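Local coordinates for periplasmic cell division protein (SufI) (Aquifex aeolicus, PDB 6SYY) that probably oxidises its substrates through bound copper ions, as a multicopper oxidase of a hyperthermophile with a methionine-rich loop that has a role in catalysis, at residues A[148-160]-A[174-186]. Sequence-based numbering, arbitrary orientation.
With CU (copper (II) ion), chain E.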
loop_
_atom_site.group_PDB
_atom_site.type_symbol
_atom_site.label_atom_id
_atom_site.label_comp_id
_atom_site.label_asym_id
_atom_site.label_seq_id
_atom_site.Cartn_x
_atom_site.Cartn_y
_atom_site.Cartn_z
ATOM N N THR A 148 -14.971 13.675 4.923
ATOM C CA THR A 148 -14.691 13.190 6.265
ATOM C C THR A 148 -13.924 11.874 6.198
ATOM O O THR A 148 -14.284 10.974 5.432
ATOM C CB THR A 148 -15.995 13.000 7.043
ATOM O OG1 THR A 148 -16.729 14.230 7.059
ATOM C CG2 THR A 148 -15.710 12.568 8.474
ATOM N N ILE A 149 -12.870 11.765 7.001
ATOM C CA ILE A 149 -12.137 10.510 7.139
ATOM C C ILE A 149 -13.015 9.535 7.920
ATOM O O ILE A 149 -13.299 9.757 9.100
ATOM C CB ILE A 149 -10.790 10.718 7.835
ATOM C CG1 ILE A 149 -9.940 11.728 7.055
ATOM C CG2 ILE A 149 -10.069 9.389 7.996
ATOM C CD1 ILE A 149 -9.789 11.385 5.589
ATOM N N ILE A 150 -13.448 8.453 7.269
ATOM C CA ILE A 150 -14.338 7.475 7.880
ATOM C C ILE A 150 -13.707 6.092 7.956
ATOM O O ILE A 150 -14.388 5.123 8.291
ATOM C CB ILE A 150 -15.692 7.413 7.144
ATOM C CG1 ILE A 150 -15.490 6.962 5.696
ATOM C CG2 ILE A 150 -16.382 8.767 7.192
ATOM C CD1 ILE A 150 -16.773 6.878 4.897
ATOM N N ASP A 151 -12.418 5.981 7.665
ATOM C CA ASP A 151 -11.723 4.705 7.697
ATOM C C ASP A 151 -11.210 4.386 9.100
ATOM O O ASP A 151 -11.023 5.269 9.939
ATOM C CB ASP A 151 -10.567 4.716 6.699
ATOM C CG ASP A 151 -11.039 4.545 5.271
ATOM O OD1 ASP A 151 -11.445 3.418 4.914
ATOM O OD2 ASP A 151 -11.032 5.543 4.517
ATOM N N ARG A 152 -10.991 3.097 9.343
ATOM C CA ARG A 152 -10.443 2.644 10.612
ATOM C C ARG A 152 -8.964 2.990 10.702
ATOM O O ARG A 152 -8.272 3.116 9.687
ATOM C CB ARG A 152 -10.623 1.136 10.761
ATOM C CG ARG A 152 -12.001 0.658 10.375
ATOM C CD ARG A 152 -12.071 -0.853 10.308
ATOM N NE ARG A 152 -11.922 -1.478 11.617
ATOM C CZ ARG A 152 -10.987 -2.375 11.913
ATOM N NH1 ARG A 152 -10.110 -2.758 10.997
ATOM N NH2 ARG A 152 -10.934 -2.898 13.127
ATOM N N SER A 153 -8.482 3.139 11.934
ATOM C CA SER A 153 -7.073 3.434 12.150
ATOM C C SER A 153 -6.211 2.369 11.492
ATOM O O SER A 153 -6.576 1.193 11.451
ATOM C CB SER A 153 -6.758 3.501 13.642
ATOM O OG SER A 153 -6.962 2.241 14.263
ATOM N N GLY A 154 -5.072 2.789 10.964
ATOM C CA GLY A 154 -4.184 1.866 10.292
ATOM C C GLY A 154 -3.216 2.614 9.397
ATOM O O GLY A 154 -3.068 3.832 9.488
ATOM N N THR A 155 -2.567 1.847 8.526
ATOM C CA THR A 155 -1.533 2.357 7.637
ATOM C C THR A 155 -2.088 2.478 6.222
ATOM O O THR A 155 -2.470 1.475 5.609
ATOM C CB THR A 155 -0.310 1.443 7.646
ATOM O OG1 THR A 155 0.186 1.326 8.985
ATOM C CG2 THR A 155 0.776 2.008 6.745
ATOM N N TYR A 156 -2.115 3.698 5.708
ATOM C CA TYR A 156 -2.611 3.975 4.371
ATOM C C TYR A 156 -1.467 4.555 3.539
ATOM O O TYR A 156 -0.318 4.605 3.976
ATOM C CB TYR A 156 -3.849 4.876 4.449
ATOM C CG TYR A 156 -4.992 4.202 5.195
ATOM C CD1 TYR A 156 -6.010 3.552 4.508
ATOM C CD2 TYR A 156 -5.030 4.187 6.589
ATOM C CE1 TYR A 156 -7.045 2.922 5.185
ATOM C CE2 TYR A 156 -6.059 3.558 7.276
ATOM C CZ TYR A 156 -7.064 2.928 6.567
ATOM O OH TYR A 156 -8.091 2.306 7.244
ATOM N N PHE A 157 -1.789 4.992 2.329
ATOM C CA PHE A 157 -0.804 5.066 1.256
ATOM C C PHE A 157 -1.260 6.145 0.285
ATOM O O PHE A 157 -2.385 6.084 -0.214
ATOM C CB PHE A 157 -0.710 3.684 0.580
ATOM C CG PHE A 157 0.370 3.546 -0.465
ATOM C CD1 PHE A 157 1.419 4.446 -0.555
ATOM C CD2 PHE A 157 0.323 2.486 -1.366
ATOM C CE1 PHE A 157 2.403 4.293 -1.528
ATOM C CE2 PHE A 157 1.297 2.327 -2.340
ATOM C CZ PHE A 157 2.340 3.233 -2.421
ATOM N N TYR A 158 -0.422 7.148 0.034
ATOM C CA TYR A 158 -0.732 8.147 -0.983
ATOM C C TYR A 158 0.337 8.122 -2.062
ATOM O O TYR A 158 1.534 8.063 -1.763
ATOM C CB TYR A 158 -0.896 9.556 -0.394
ATOM C CG TYR A 158 0.316 10.218 0.228
ATOM C CD1 TYR A 158 1.080 11.121 -0.493
ATOM C CD2 TYR A 158 0.651 9.998 1.557
ATOM C CE1 TYR A 158 2.167 11.769 0.085
ATOM C CE2 TYR A 158 1.733 10.633 2.142
ATOM C CZ TYR A 158 2.489 11.517 1.398
ATOM O OH TYR A 158 3.570 12.153 1.967
ATOM N N HIS A 159 -0.108 8.143 -3.313
ATOM C CA HIS A 159 0.762 7.994 -4.468
ATOM C C HIS A 159 -0.000 8.479 -5.690
ATOM O O HIS A 159 -1.233 8.574 -5.656
ATOM C CB HIS A 159 1.216 6.531 -4.640
ATOM C CG HIS A 159 0.106 5.576 -4.962
ATOM N ND1 HIS A 159 -0.470 5.494 -6.212
ATOM C CD2 HIS A 159 -0.520 4.649 -4.199
ATOM C CE1 HIS A 159 -1.409 4.562 -6.203
ATOM N NE2 HIS A 159 -1.459 4.034 -4.993
ATOM N N PRO A 160 0.695 8.814 -6.773
ATOM C CA PRO A 160 0.000 9.349 -7.947
ATOM C C PRO A 160 -0.775 8.273 -8.688
ATOM O O PRO A 160 -0.480 7.077 -8.610
ATOM C CB PRO A 160 1.135 9.908 -8.810
ATOM C CG PRO A 160 2.319 9.123 -8.402
ATOM C CD PRO A 160 2.154 8.832 -6.949
ATOM N N LEU A 174 7.249 9.727 -5.888
ATOM C CA LEU A 174 5.951 10.154 -5.366
ATOM C C LEU A 174 5.310 8.965 -4.660
ATOM O O LEU A 174 4.625 8.143 -5.269
ATOM C CB LEU A 174 5.067 10.704 -6.477
ATOM C CG LEU A 174 5.596 11.945 -7.192
ATOM C CD1 LEU A 174 4.583 12.464 -8.215
ATOM C CD2 LEU A 174 5.964 13.020 -6.178
ATOM N N ALA A 175 5.558 8.867 -3.353
ATOM C CA ALA A 175 4.997 7.814 -2.519
ATOM C C ALA A 175 5.143 8.226 -1.064
ATOM O O ALA A 175 6.203 8.707 -0.651
ATOM C CB ALA A 175 5.683 6.458 -2.755
ATOM N N GLY A 176 4.079 8.031 -0.294
ATOM C CA GLY A 176 4.104 8.377 1.113
ATOM C C GLY A 176 3.113 7.538 1.887
ATOM O O GLY A 176 2.176 6.960 1.323
ATOM N N MET A 177 3.333 7.488 3.197
ATOM C CA MET A 177 2.499 6.734 4.118
ATOM C C MET A 177 1.539 7.664 4.852
ATOM O O MET A 177 1.878 8.810 5.160
ATOM C CB MET A 177 3.364 5.970 5.128
ATOM C CG MET A 177 2.586 5.299 6.253
ATOM S SD MET A 177 3.620 4.363 7.403
ATOM C CE MET A 177 4.191 3.021 6.356
ATOM N N ILE A 178 0.337 7.154 5.115
ATOM C CA ILE A 178 -0.670 7.808 5.942
ATOM C C ILE A 178 -0.929 6.927 7.157
ATOM O O ILE A 178 -1.038 5.702 7.031
ATOM C CB ILE A 178 -1.975 8.043 5.151
ATOM C CG1 ILE A 178 -1.733 8.994 3.979
ATOM C CG2 ILE A 178 -3.086 8.564 6.060
ATOM C CD1 ILE A 178 -2.927 9.130 3.057
ATOM N N ILE A 179 -1.018 7.545 8.334
ATOM C CA ILE A 179 -1.406 6.846 9.557
ATOM C C ILE A 179 -2.683 7.485 10.081
ATOM O O ILE A 179 -2.678 8.653 10.495
ATOM C CB ILE A 179 -0.310 6.877 10.627
ATOM C CG1 ILE A 179 0.871 6.001 10.218
ATOM C CG2 ILE A 179 -0.875 6.398 11.952
ATOM C CD1 ILE A 179 2.009 6.036 11.214
ATOM N N ILE A 180 -3.772 6.718 10.080
ATOM C CA ILE A 180 -5.031 7.141 10.679
ATOM C C ILE A 180 -5.080 6.628 12.107
ATOM O O ILE A 180 -4.619 5.519 12.402
ATOM C CB ILE A 180 -6.231 6.632 9.859
ATOM C CG1 ILE A 180 -6.239 7.268 8.472
ATOM C CG2 ILE A 180 -7.539 6.938 10.569
ATOM C CD1 ILE A 180 -7.418 6.836 7.623
ATOM N N GLU A 181 -5.623 7.444 13.002
ATOM C CA GLU A 181 -5.776 7.081 14.399
ATOM C C GLU A 181 -7.248 7.128 14.780
ATOM O O GLU A 181 -7.986 8.022 14.349
ATOM C CB GLU A 181 -4.961 8.015 15.295
ATOM C CG GLU A 181 -3.460 7.907 15.066
ATOM C CD GLU A 181 -2.668 8.892 15.904
ATOM O OE1 GLU A 181 -2.974 10.104 15.852
ATOM O OE2 GLU A 181 -1.743 8.451 16.620
ATOM N N ASP A 182 -7.672 6.142 15.563
ATOM C CA ASP A 182 -8.995 6.135 16.171
ATOM C C ASP A 182 -8.827 5.670 17.612
ATOM O O ASP A 182 -7.709 5.564 18.123
ATOM C CB ASP A 182 -9.983 5.272 15.366
ATOM C CG ASP A 182 -9.584 3.792 15.291
ATOM O OD1 ASP A 182 -8.796 3.310 16.131
ATOM O OD2 ASP A 182 -10.058 3.100 14.362
ATOM N N GLU A 183 -9.949 5.371 18.266
ATOM C CA GLU A 183 -9.893 4.971 19.666
ATOM C C GLU A 183 -9.174 3.637 19.849
ATOM O O GLU A 183 -8.493 3.441 20.864
ATOM C CB GLU A 183 -11.310 4.917 20.239
ATOM C CG GLU A 183 -11.376 4.716 21.745
ATOM C CD GLU A 183 -12.794 4.795 22.277
ATOM O OE1 GLU A 183 -13.720 5.025 21.470
ATOM O OE2 GLU A 183 -12.983 4.628 23.501
ATOM N N ASP A 184 -9.296 2.719 18.883
ATOM C CA ASP A 184 -8.599 1.437 18.991
ATOM C C ASP A 184 -7.091 1.624 18.953
ATOM O O ASP A 184 -6.358 0.986 19.720
ATOM C CB ASP A 184 -9.032 0.493 17.869
ATOM C CG ASP A 184 -10.383 -0.131 18.121
ATOM O OD1 ASP A 184 -10.749 -0.292 19.305
ATOM O OD2 ASP A 184 -11.072 -0.467 17.133
ATOM N N GLU A 185 -6.607 2.481 18.051
ATOM C CA GLU A 185 -5.183 2.795 18.018
ATOM C C GLU A 185 -4.741 3.463 19.312
ATOM O O GLU A 185 -3.620 3.236 19.785
ATOM C CB GLU A 185 -4.869 3.685 16.817
ATOM C CG GLU A 185 -3.431 4.177 16.764
ATOM C CD GLU A 185 -2.424 3.050 16.612
ATOM O OE1 GLU A 185 -2.800 1.976 16.095
ATOM O OE2 GLU A 185 -1.253 3.241 17.009
ATOM N N ASP A 186 -5.611 4.285 19.904
ATOM C CA ASP A 186 -5.283 4.921 21.177
ATOM C C ASP A 186 -5.016 3.879 22.252
ATOM O O ASP A 186 -4.016 3.956 22.975
ATOM C CB ASP A 186 -6.415 5.852 21.611
ATOM C CG ASP A 186 -6.487 7.121 20.783
ATOM O OD1 ASP A 186 -5.596 7.344 19.936
ATOM O OD2 ASP A 186 -7.445 7.896 20.985
HETATM CU CU CU E . -2.228 2.413 -4.655
HETATM O O HOH W 1 -4.371 1.038 14.000
#
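The ring of Tyr158 lies over Gly176: the glycine CA sits 3.7 Å from the ring centroid, close enough that a CB there would run into Tyr158 CZ. Going out from Tyr158 CB, which meets Ile178 CD1, the ring swings over the neighbouring strand because CG is wedged between the backbone N and the carbonyl carbon (chi1 65°). CD2 then touches Ile178 CG1 at 3.5 Å, CE2 and CZ ride over the glycine, Met177 O comes in plane at the ring edge, and OH bonds to Pro93 O. Six backbone hydrogen bonds join antiparallel strands 154-160 and 176-181, neighbours in a sheet of the first cupredoxin-like domain of this multicopper oxidase. On the same face as Tyr158, Ile180 CD1 rests over the Tyr156 ring and also reaches Ile149 CG2, while Tyr156 OH turns back to bond Arg152 O. Just past the end of strand 176-181, beside the start of strand 154-160, Asp182 takes Ser153 N on OD2 (2.9 Å) and Ser153 OG on OD1 (2.8 Å), both from above the carboxylate plane; OD1 also N-caps the following helix through Glu185 N. With an alanine in its place the carboxylate is gone, and Ser153 N, Ser153 OG and Glu185 N would probably lose their shared acceptor group. At the far end, His159 NE2 binds copper at 1.8 Å with His120 and His510, its ND1 held by Pro160 O.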